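Local coordinates for protein benzoate transport porin BenP (Acinetobacter baumannii AB307-0294, PDB 5DL8) that forms an OprD-family outer-membrane beta-barrel that binds calcium ions and probably lets small solutes such as benzoate through, at residues H278-A292 with F313-Y327. Sequence-based numbering, arbitrary orientation.
Sequences HTFGLGYQQIIGESA and FFKEDEKSYHVMYGY
His278 and Tyr325 join at their rims: ND1 of His278 lies in the plane of the Tyr325 ring, 2.7 Å from the hydroxyl OH of Tyr325, in a hydrogen bond. The CD1-CE1 edge of Tyr327 comes over one face of the same imidazole, edge-to-face with planes at 62°, so His278 is held both at its edge and over its face. The strands run antiparallel, and from Thr279 on each hydrogen-bonded pair carries two bonds: Thr279 with Gly326, Gly281 with Met324, Gly283 with His322 and Gln285 with Ser320. On the surface, CD2 of Leu282 lies 4.3 Å from CG2 of Val323. These are neighbouring staves of the OprD-family barrel; strand 263-275 bonds along the other edge of 278-288, and strand 336-349 pairs with 319-328. The side chains of Tyr284 and Tyr321 run alongside each other, their ring planes turned 54° apart, with CE1 of Tyr284 3.7 Å from CE2 of Tyr321. OH of Tyr284 sits against CG and CD of Lys319 and donates to OE1 of Gln286 at 2.6 Å; Lys319 itself ends in a salt bridge with Asp347. On the face that carries Ser320 and His322, the extended Gln285 side chain, its CG anti to the backbone N (chi1 162°), carries NE2 to the carbonyl O of Phe313 at 2.9 Å, meeting it from above the carbonyl plane; Gly312 O is a second acceptor. Ile287 bonds through N to Glu318 O and leans CG1 against Lys315 O at 3.5 Å, beside the type II turn Lys315-Glu318. Past it, a water links Gly289 N to OD1 of Asp317, and CB of Glu316 lies against the backbone of Ala292, 3.6 Å from its N.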
ATOM      1  N   HIS A 278     -21.784 -12.417  -1.042  1.00 43.21           N
ATOM      2  CA  HIS A 278     -21.689 -11.246  -1.913  1.00 42.43           C
ATOM      3  C   HIS A 278     -21.231 -10.055  -1.157  1.00 40.54           C
ATOM      4  O   HIS A 278     -21.627  -9.889   0.031  1.00 43.89           O
ATOM      5  CB  HIS A 278     -23.065 -10.873  -2.440  1.00 42.75           C
ATOM      6  CG  HIS A 278     -23.845 -12.017  -2.973  1.00 41.54           C
ATOM      7  ND1 HIS A 278     -23.964 -12.249  -4.317  1.00 40.76           N
ATOM      8  CD2 HIS A 278     -24.611 -12.940  -2.356  1.00 43.24           C
ATOM      9  CE1 HIS A 278     -24.781 -13.265  -4.515  1.00 42.54           C
ATOM     10  NE2 HIS A 278     -25.197 -13.689  -3.338  1.00 43.93           N
ATOM     11  N   THR A 279     -20.563  -9.168  -1.888  1.00 39.93           N
ATOM     12  CA  THR A 279     -20.081  -7.821  -1.410  1.00 38.09           C
ATOM     13  C   THR A 279     -20.450  -6.770  -2.487  1.00 37.60           C
ATOM     14  O   THR A 279     -20.236  -7.019  -3.671  1.00 38.39           O
ATOM     15  CB  THR A 279     -18.562  -7.850  -1.166  1.00 39.55           C
ATOM     16  OG1 THR A 279     -18.265  -8.731  -0.092  1.00 40.42           O
ATOM     17  CG2 THR A 279     -18.024  -6.441  -0.731  1.00 40.41           C
ATOM     18  N   PHE A 280     -21.076  -5.639  -2.123  0.50 37.51           N
ATOM     19  CA  PHE A 280     -21.397  -4.556  -3.081  0.50 37.03           C
ATOM     20  C   PHE A 280     -20.959  -3.253  -2.435  0.50 35.18           C
ATOM     21  O   PHE A 280     -21.329  -2.923  -1.303  0.50 35.85           O
ATOM     22  CB  PHE A 280     -22.901  -4.499  -3.490  0.50 39.74           C
ATOM     23  CG  PHE A 280     -23.238  -3.523  -4.686  0.50 41.58           C
ATOM     24  CD1 PHE A 280     -23.079  -3.905  -6.033  0.50 41.61           C
ATOM     25  CD2 PHE A 280     -23.827  -2.259  -4.469  0.50 41.82           C
ATOM     26  CE1 PHE A 280     -23.432  -3.050  -7.087  0.50 41.69           C
ATOM     27  CE2 PHE A 280     -24.153  -1.419  -5.538  0.50 41.09           C
ATOM     28  CZ  PHE A 280     -23.960  -1.809  -6.831  0.50 40.27           C
ATOM     29  N   GLY A 281     -20.199  -2.479  -3.176  1.00 33.34           N
ATOM     30  CA  GLY A 281     -19.711  -1.161  -2.651  1.00 33.16           C
ATOM     31  C   GLY A 281     -20.003  -0.038  -3.631  1.00 32.80           C
ATOM     32  O   GLY A 281     -20.057  -0.247  -4.901  1.00 31.63           O
ATOM     33  N   LEU A 282     -20.278   1.144  -3.056  1.00 32.45           N
ATOM     34  CA  LEU A 282     -20.346   2.392  -3.813  1.00 31.89           C
ATOM     35  C   LEU A 282     -19.492   3.393  -3.098  1.00 30.34           C
ATOM     36  O   LEU A 282     -19.616   3.551  -1.870  1.00 28.33           O
ATOM     37  CB  LEU A 282     -21.770   3.005  -3.827  1.00 33.75           C
ATOM     38  CG  LEU A 282     -22.910   2.223  -4.393  1.00 36.13           C
ATOM     39  CD1 LEU A 282     -24.316   2.715  -3.920  1.00 36.63           C
ATOM     40  CD2 LEU A 282     -22.714   2.317  -5.890  1.00 38.15           C
ATOM     41  N   GLY A 283     -18.703   4.164  -3.868  1.00 30.52           N
ATOM     42  CA  GLY A 283     -17.968   5.252  -3.283  1.00 29.27           C
ATOM     43  C   GLY A 283     -17.937   6.503  -4.171  1.00 29.37           C
ATOM     44  O   GLY A 283     -18.165   6.441  -5.416  1.00 29.86           O
ATOM     45  N   TYR A 284     -17.551   7.598  -3.510  1.00 27.71           N
ATOM     46  CA  TYR A 284     -17.424   8.935  -4.086  1.00 27.79           C
ATOM     47  C   TYR A 284     -16.144   9.575  -3.518  1.00 26.27           C
ATOM     48  O   TYR A 284     -15.833   9.428  -2.352  1.00 26.76           O
ATOM     49  CB  TYR A 284     -18.628   9.829  -3.796  1.00 29.47           C
ATOM     50  CG  TYR A 284     -18.433  11.241  -4.416  1.00 32.33           C
ATOM     51  CD1 TYR A 284     -18.498  11.431  -5.826  1.00 32.84           C
ATOM     52  CD2 TYR A 284     -18.073  12.401  -3.589  1.00 33.94           C
ATOM     53  CE1 TYR A 284     -18.322  12.708  -6.379  1.00 34.52           C
ATOM     54  CE2 TYR A 284     -17.850  13.692  -4.159  1.00 34.00           C
ATOM     55  CZ  TYR A 284     -18.031  13.848  -5.548  1.00 33.73           C
ATOM     56  OH  TYR A 284     -17.832  15.065  -6.172  1.00 31.95           O
ATOM     57  N   GLN A 285     -15.403  10.225  -4.367  1.00 25.28           N
ATOM     58  CA  GLN A 285     -14.219  10.937  -3.999  1.00 26.39           C
ATOM     59  C   GLN A 285     -14.046  12.232  -4.818  1.00 25.93           C
ATOM     60  O   GLN A 285     -14.287  12.333  -6.042  1.00 26.60           O
ATOM     61  CB  GLN A 285     -12.952  10.055  -4.180  1.00 27.10           C
ATOM     62  CG  GLN A 285     -11.594  10.757  -4.251  1.00 27.43           C
ATOM     63  CD  GLN A 285     -10.435   9.713  -4.334  1.00 26.66           C
ATOM     64  OE1 GLN A 285     -10.191   8.976  -3.404  1.00 24.40           O
ATOM     65  NE2 GLN A 285      -9.770   9.636  -5.496  1.00 28.16           N
ATOM     66  N   GLN A 286     -13.533  13.218  -4.129  1.00 25.08           N
ATOM     67  CA  GLN A 286     -13.324  14.507  -4.728  1.00 25.36           C
ATOM     68  C   GLN A 286     -12.006  15.134  -4.320  1.00 24.02           C
ATOM     69  O   GLN A 286     -11.743  15.195  -3.129  1.00 23.55           O
ATOM     70  CB  GLN A 286     -14.463  15.464  -4.312  1.00 25.17           C
ATOM     71  CG  GLN A 286     -14.594  16.566  -5.285  1.00 27.15           C
ATOM     72  CD  GLN A 286     -15.775  17.521  -5.080  1.00 29.83           C
ATOM     73  OE1 GLN A 286     -16.904  17.103  -4.947  1.00 30.71           O
ATOM     74  NE2 GLN A 286     -15.487  18.852  -5.212  1.00 30.65           N
ATOM     75  N   ILE A 287     -11.297  15.746  -5.264  1.00 22.70           N
ATOM     76  CA  ILE A 287     -10.066  16.385  -4.961  1.00 23.04           C
ATOM     77  C   ILE A 287     -10.348  17.883  -5.098  1.00 23.84           C
ATOM     78  O   ILE A 287     -10.952  18.381  -6.143  1.00 24.42           O
ATOM     79  CB  ILE A 287      -8.938  16.041  -5.970  1.00 24.37           C
ATOM     80  CG1 ILE A 287      -8.902  14.545  -6.212  1.00 23.61           C
ATOM     81  CG2 ILE A 287      -7.614  16.723  -5.537  1.00 24.47           C
ATOM     82  CD1 ILE A 287      -8.520  13.780  -4.954  1.00 24.20           C
ATOM     83  N   ILE A 288      -9.869  18.645  -4.112  1.00 24.11           N
ATOM     84  CA  ILE A 288     -10.211  20.122  -3.992  1.00 24.59           C
ATOM     85  C   ILE A 288      -8.983  20.966  -3.752  1.00 23.77           C
ATOM     86  O   ILE A 288      -8.095  20.556  -2.991  1.00 23.39           O
ATOM     87  CB  ILE A 288     -11.252  20.437  -2.871  1.00 25.64           C
ATOM     88  CG1 ILE A 288     -12.406  19.406  -2.875  1.00 26.24           C
ATOM     89  CG2 ILE A 288     -11.882  21.874  -3.072  1.00 26.76           C
ATOM     90  CD1 ILE A 288     -13.201  19.313  -1.615  1.00 26.35           C
ATOM     91  N   GLY A 289      -8.903  22.104  -4.429  1.00 23.29           N
ATOM     92  CA  GLY A 289      -7.753  22.950  -4.290  1.00 24.42           C
ATOM     93  C   GLY A 289      -7.093  23.217  -5.615  1.00 25.81           C
ATOM     94  O   GLY A 289      -7.619  22.857  -6.684  1.00 26.06           O
ATOM     95  N   GLU A 290      -5.994  23.920  -5.532  1.00 26.80           N
ATOM     96  CA  GLU A 290      -5.287  24.336  -6.663  1.00 29.27           C
ATOM     97  C   GLU A 290      -4.211  23.322  -7.167  1.00 29.26           C
ATOM     98  O   GLU A 290      -3.486  23.677  -8.106  1.00 30.74           O
ATOM     99  CB  GLU A 290      -4.658  25.736  -6.380  1.00 30.23           C
ATOM    100  CG  GLU A 290      -5.733  26.776  -6.295  1.00 31.53           C
ATOM    101  CD  GLU A 290      -5.181  28.230  -5.988  1.00 33.22           C
ATOM    102  OE1 GLU A 290      -4.049  28.351  -5.457  1.00 31.34           O
ATOM    103  OE2 GLU A 290      -5.921  29.183  -6.346  1.00 33.57           O
ATOM    104  N   SER A 291      -4.092  22.131  -6.575  1.00 27.55           N
ATOM    105  CA  SER A 291      -3.170  21.139  -7.105  1.00 27.37           C
ATOM    106  C   SER A 291      -3.858  19.762  -7.119  1.00 27.48           C
ATOM    107  O   SER A 291      -4.908  19.535  -6.489  1.00 24.70           O
ATOM    108  CB  SER A 291      -1.849  21.105  -6.354  1.00 28.32           C
ATOM    109  OG  SER A 291      -1.943  20.314  -5.155  1.00 28.19           O
ATOM    110  N   ALA A 292      -3.277  18.855  -7.947  1.00 27.65           N
ATOM    111  CA  ALA A 292      -3.492  17.404  -7.775  1.00 27.41           C
ATOM    112  C   ALA A 292      -3.076  16.964  -6.342  1.00 27.52           C
ATOM    113  O   ALA A 292      -2.225  17.616  -5.672  1.00 27.14           O
ATOM    114  CB  ALA A 292      -2.645  16.620  -8.832  1.00 27.68           C
ATOM    115  N   PHE A 313      -7.311   8.431  -9.439  1.00 29.17           N
ATOM    116  CA  PHE A 313      -8.313   9.426  -9.613  1.00 28.90           C
ATOM    117  C   PHE A 313      -8.010  10.588  -8.661  1.00 29.67           C
ATOM    118  O   PHE A 313      -8.912  11.017  -7.946  1.00 28.66           O
ATOM    119  CB  PHE A 313      -9.635   8.713  -9.410  1.00 28.32           C
ATOM    120  CG  PHE A 313      -9.908   7.634 -10.477  1.00 27.99           C
ATOM    121  CD1 PHE A 313      -9.314   6.402 -10.414  1.00 27.20           C
ATOM    122  CD2 PHE A 313     -10.733   7.912 -11.547  1.00 28.63           C
ATOM    123  CE1 PHE A 313      -9.565   5.485 -11.419  1.00 28.47           C
ATOM    124  CE2 PHE A 313     -11.037   6.985 -12.496  1.00 29.85           C
ATOM    125  CZ  PHE A 313     -10.387   5.785 -12.497  1.00 28.41           C
ATOM    126  N   PHE A 314      -6.734  11.012  -8.605  1.00 28.39           N
ATOM    127  CA  PHE A 314      -6.294  12.049  -7.628  1.00 28.67           C
ATOM    128  C   PHE A 314      -5.911  13.382  -8.356  1.00 27.52           C
ATOM    129  O   PHE A 314      -5.248  14.251  -7.846  1.00 26.67           O
ATOM    130  CB  PHE A 314      -5.188  11.478  -6.665  1.00 29.26           C
ATOM    131  CG  PHE A 314      -4.021  10.845  -7.339  1.00 30.83           C
ATOM    132  CD1 PHE A 314      -2.998  11.630  -7.916  1.00 33.29           C
ATOM    133  CD2 PHE A 314      -3.900   9.448  -7.392  1.00 32.83           C
ATOM    134  CE1 PHE A 314      -1.870  11.008  -8.601  1.00 35.90           C
ATOM    135  CE2 PHE A 314      -2.826   8.818  -8.105  1.00 34.61           C
ATOM    136  CZ  PHE A 314      -1.790   9.586  -8.677  1.00 35.07           C
ATOM    137  N   LYS A 315      -6.333  13.545  -9.579  1.00 26.37           N
ATOM    138  CA  LYS A 315      -5.965  14.703 -10.328  1.00 28.36           C
ATOM    139  C   LYS A 315      -6.794  15.947  -9.873  1.00 27.55           C
ATOM    140  O   LYS A 315      -7.864  15.834  -9.270  1.00 24.60           O
ATOM    141  CB  LYS A 315      -6.142  14.514 -11.876  1.00 29.68           C
ATOM    142  CG  LYS A 315      -5.370  13.360 -12.492  1.00 29.96           C
ATOM    143  CD  LYS A 315      -5.889  12.897 -13.873  1.00 30.66           C
ATOM    144  CE  LYS A 315      -5.205  11.659 -14.307  1.00 30.75           C
ATOM    145  NZ  LYS A 315      -5.537  10.458 -13.491  1.00 31.79           N
ATOM    146  N   GLU A 316      -6.220  17.102 -10.175  1.00 27.41           N
ATOM    147  CA  GLU A 316      -6.765  18.376  -9.668  1.00 29.04           C
ATOM    148  C   GLU A 316      -8.217  18.569 -10.059  1.00 29.12           C
ATOM    149  O   GLU A 316      -8.562  18.538 -11.233  1.00 29.64           O
ATOM    150  CB  GLU A 316      -5.956  19.565 -10.236  1.00 30.84           C
ATOM    151  CG  GLU A 316      -6.504  20.946  -9.937  1.00 32.23           C
ATOM    152  CD  GLU A 316      -5.586  22.067 -10.481  1.00 35.99           C
ATOM    153  OE1 GLU A 316      -4.447  21.749 -10.854  1.00 35.97           O
ATOM    154  OE2 GLU A 316      -5.975  23.260 -10.509  1.00 37.35           O
ATOM    155  N   ASP A 317      -9.052  18.839  -9.081  1.00 29.07           N
ATOM    156  CA  ASP A 317     -10.476  18.979  -9.290  1.00 30.26           C
ATOM    157  C   ASP A 317     -11.273  17.714  -9.587  1.00 30.28           C
ATOM    158  O   ASP A 317     -12.488  17.802  -9.804  1.00 32.24           O
ATOM    159  CB  ASP A 317     -10.777  20.034 -10.341  1.00 32.48           C
ATOM    160  CG  ASP A 317     -10.413  21.443  -9.900  1.00 34.42           C
ATOM    161  OD1 ASP A 317     -10.345  21.783  -8.708  1.00 40.09           O
ATOM    162  OD2 ASP A 317     -10.355  22.290 -10.749  1.00 38.79           O
ATOM    163  N   GLU A 318     -10.619  16.550  -9.582  1.00 28.61           N
ATOM    164  CA  GLU A 318     -11.222  15.351 -10.105  1.00 27.18           C
ATOM    165  C   GLU A 318     -12.280  14.821  -9.107  1.00 25.45           C
ATOM    166  O   GLU A 318     -12.025  14.629  -7.934  1.00 23.47           O
ATOM    167  CB  GLU A 318     -10.180  14.260 -10.443  1.00 26.68           C
ATOM    168  CG  GLU A 318     -10.838  12.940 -10.949  1.00 26.81           C
ATOM    169  CD  GLU A 318      -9.858  11.987 -11.603  1.00 27.13           C
ATOM    170  OE1 GLU A 318      -8.653  12.094 -11.409  1.00 25.16           O
ATOM    171  OE2 GLU A 318     -10.351  11.113 -12.407  1.00 30.39           O
ATOM    172  N   LYS A 319     -13.482  14.652  -9.621  1.00 25.48           N
ATOM    173  CA  LYS A 319     -14.556  13.889  -8.969  1.00 26.18           C
ATOM    174  C   LYS A 319     -14.614  12.459  -9.610  1.00 25.75           C
ATOM    175  O   LYS A 319     -14.635  12.244 -10.851  1.00 24.74           O
ATOM    176  CB  LYS A 319     -15.880  14.561  -9.222  1.00 27.08           C
ATOM    177  CG  LYS A 319     -15.940  16.032  -8.830  1.00 27.87           C
ATOM    178  CD  LYS A 319     -17.397  16.519  -9.127  1.00 30.38           C
ATOM    179  CE  LYS A 319     -17.854  17.889  -8.564  1.00 31.10           C
ATOM    180  NZ  LYS A 319     -17.053  18.882  -9.346  1.00 31.90           N
ATOM    181  N   SER A 320     -14.722  11.485  -8.730  1.00 25.66           N
ATOM    182  CA  SER A 320     -14.883  10.040  -9.130  1.00 24.71           C
ATOM    183  C   SER A 320     -16.009   9.225  -8.406  1.00 26.21           C
ATOM    184  O   SER A 320     -16.273   9.395  -7.178  1.00 25.83           O
ATOM    185  CB  SER A 320     -13.537   9.379  -9.016  1.00 22.97           C
ATOM    186  OG  SER A 320     -13.014   9.558  -7.708  1.00 21.13           O
ATOM    187  N   TYR A 321     -16.612   8.301  -9.168  1.00 28.14           N
ATOM    188  CA  TYR A 321     -17.746   7.459  -8.776  1.00 29.79           C
ATOM    189  C   TYR A 321     -17.305   6.032  -8.896  1.00 30.16           C
ATOM    190  O   TYR A 321     -16.810   5.624  -9.980  1.00 28.68           O
ATOM    191  CB  TYR A 321     -19.002   7.721  -9.646  1.00 32.52           C
ATOM    192  CG  TYR A 321     -19.365   9.197  -9.713  1.00 34.04           C
ATOM    193  CD1 TYR A 321     -18.710   9.973 -10.602  1.00 36.82           C
ATOM    194  CD2 TYR A 321     -20.271   9.798  -8.888  1.00 36.10           C
ATOM    195  CE1 TYR A 321     -18.885  11.306 -10.692  1.00 38.35           C
ATOM    196  CE2 TYR A 321     -20.509  11.201  -8.995  1.00 38.12           C
ATOM    197  CZ  TYR A 321     -19.791  11.919  -9.947  1.00 39.67           C
ATOM    198  OH  TYR A 321     -19.784  13.279 -10.227  1.00 44.58           O
ATOM    199  N   HIS A 322     -17.412   5.306  -7.760  1.00 29.25           N
ATOM    200  CA  HIS A 322     -16.756   3.975  -7.578  1.00 30.13           C
ATOM    201  C   HIS A 322     -17.824   2.919  -7.296  1.00 30.37           C
ATOM    202  O   HIS A 322     -18.787   3.148  -6.512  1.00 30.30           O
ATOM    203  CB  HIS A 322     -15.720   3.980  -6.390  1.00 29.68           C
ATOM    204  CG  HIS A 322     -14.638   5.012  -6.518  1.00 29.12           C
ATOM    205  ND1 HIS A 322     -13.303   4.697  -6.460  1.00 27.82           N
ATOM    206  CD2 HIS A 322     -14.697   6.353  -6.611  1.00 29.22           C
ATOM    207  CE1 HIS A 322     -12.591   5.795  -6.544  1.00 27.33           C
ATOM    208  NE2 HIS A 322     -13.419   6.803  -6.688  1.00 28.29           N
ATOM    209  N   VAL A 323     -17.717   1.781  -7.951  1.00 31.27           N
ATOM    210  CA  VAL A 323     -18.668   0.705  -7.754  1.00 31.34           C
ATOM    211  C   VAL A 323     -17.890  -0.596  -7.646  1.00 31.02           C
ATOM    212  O   VAL A 323     -16.909  -0.787  -8.412  1.00 29.38           O
ATOM    213  CB  VAL A 323     -19.579   0.544  -8.969  1.00 34.11           C
ATOM    214  CG1 VAL A 323     -20.656  -0.493  -8.699  1.00 35.02           C
ATOM    215  CG2 VAL A 323     -20.239   1.836  -9.321  1.00 37.26           C
ATOM    216  N   MET A 324     -18.388  -1.517  -6.821  0.50 31.17           N
ATOM    217  CA  MET A 324     -17.702  -2.732  -6.515  0.50 31.53           C
ATOM    218  C   MET A 324     -18.732  -3.899  -6.347  0.50 32.91           C
ATOM    219  O   MET A 324     -19.752  -3.702  -5.644  0.50 32.06           O
ATOM    220  CB  MET A 324     -16.954  -2.509  -5.221  0.50 32.38           C
ATOM    221  CG  MET A 324     -15.713  -1.604  -5.262  0.50 32.63           C
ATOM    222  SD  MET A 324     -15.848  -0.208  -4.147  0.50 34.61           S
ATOM    223  CE  MET A 324     -14.386   0.744  -4.470  0.50 30.25           C
ATOM    224  N   TYR A 325     -18.487  -5.061  -7.006  1.00 31.30           N
ATOM    225  CA  TYR A 325     -19.213  -6.283  -6.743  1.00 33.95           C
ATOM    226  C   TYR A 325     -18.258  -7.448  -6.551  1.00 33.14           C
ATOM    227  O   TYR A 325     -17.316  -7.586  -7.327  1.00 35.72           O
ATOM    228  CB  TYR A 325     -20.267  -6.605  -7.778  1.00 36.11           C
ATOM    229  CG  TYR A 325     -20.914  -8.004  -7.496  1.00 38.46           C
ATOM    230  CD1 TYR A 325     -21.751  -8.170  -6.396  1.00 38.48           C
ATOM    231  CD2 TYR A 325     -20.553  -9.182  -8.266  1.00 38.83           C
ATOM    232  CE1 TYR A 325     -22.311  -9.401  -6.088  1.00 39.37           C
ATOM    233  CE2 TYR A 325     -21.076 -10.437  -7.979  1.00 39.14           C
ATOM    234  CZ  TYR A 325     -21.994 -10.554  -6.902  1.00 40.64           C
ATOM    235  OH  TYR A 325     -22.571 -11.799  -6.555  1.00 40.31           O
ATOM    236  N   GLY A 326     -18.472  -8.261  -5.510  1.00 32.77           N
ATOM    237  CA  GLY A 326     -17.526  -9.335  -5.067  1.00 32.02           C
ATOM    238  C   GLY A 326     -18.326 -10.641  -4.779  1.00 33.91           C
ATOM    239  O   GLY A 326     -19.380 -10.570  -4.174  1.00 32.78           O
ATOM    240  N   TYR A 327     -17.828 -11.817  -5.192  1.00 34.73           N
ATOM    241  CA  TYR A 327     -18.421 -13.072  -4.741  1.00 37.33           C
ATOM    242  C   TYR A 327     -17.360 -14.017  -4.248  1.00 38.90           C
ATOM    243  O   TYR A 327     -16.333 -14.294  -4.969  1.00 37.64           O
ATOM    244  CB  TYR A 327     -19.289 -13.748  -5.763  1.00 39.45           C
ATOM    245  CG  TYR A 327     -20.132 -14.871  -5.108  1.00 43.82           C
ATOM    246  CD1 TYR A 327     -21.236 -14.570  -4.322  1.00 43.31           C
ATOM    247  CD2 TYR A 327     -19.837 -16.294  -5.307  1.00 45.08           C
ATOM    248  CE1 TYR A 327     -22.014 -15.569  -3.696  1.00 44.51           C
ATOM    249  CE2 TYR A 327     -20.630 -17.263  -4.685  1.00 47.09           C
ATOM    250  CZ  TYR A 327     -21.720 -16.883  -3.883  1.00 47.61           C
ATOM    251  OH  TYR A 327     -22.463 -17.847  -3.219  1.00 50.67           O
TER
HETATM  252  O   HOH W   1      -7.678  19.970  -6.551  1.00 27.03           O
HETATM  253  O   HOH W   2      -8.392  23.903  -9.266  1.00 29.65           O
HETATM  254  O   HOH W   3     -10.638  22.933  -6.345  1.00 37.56           O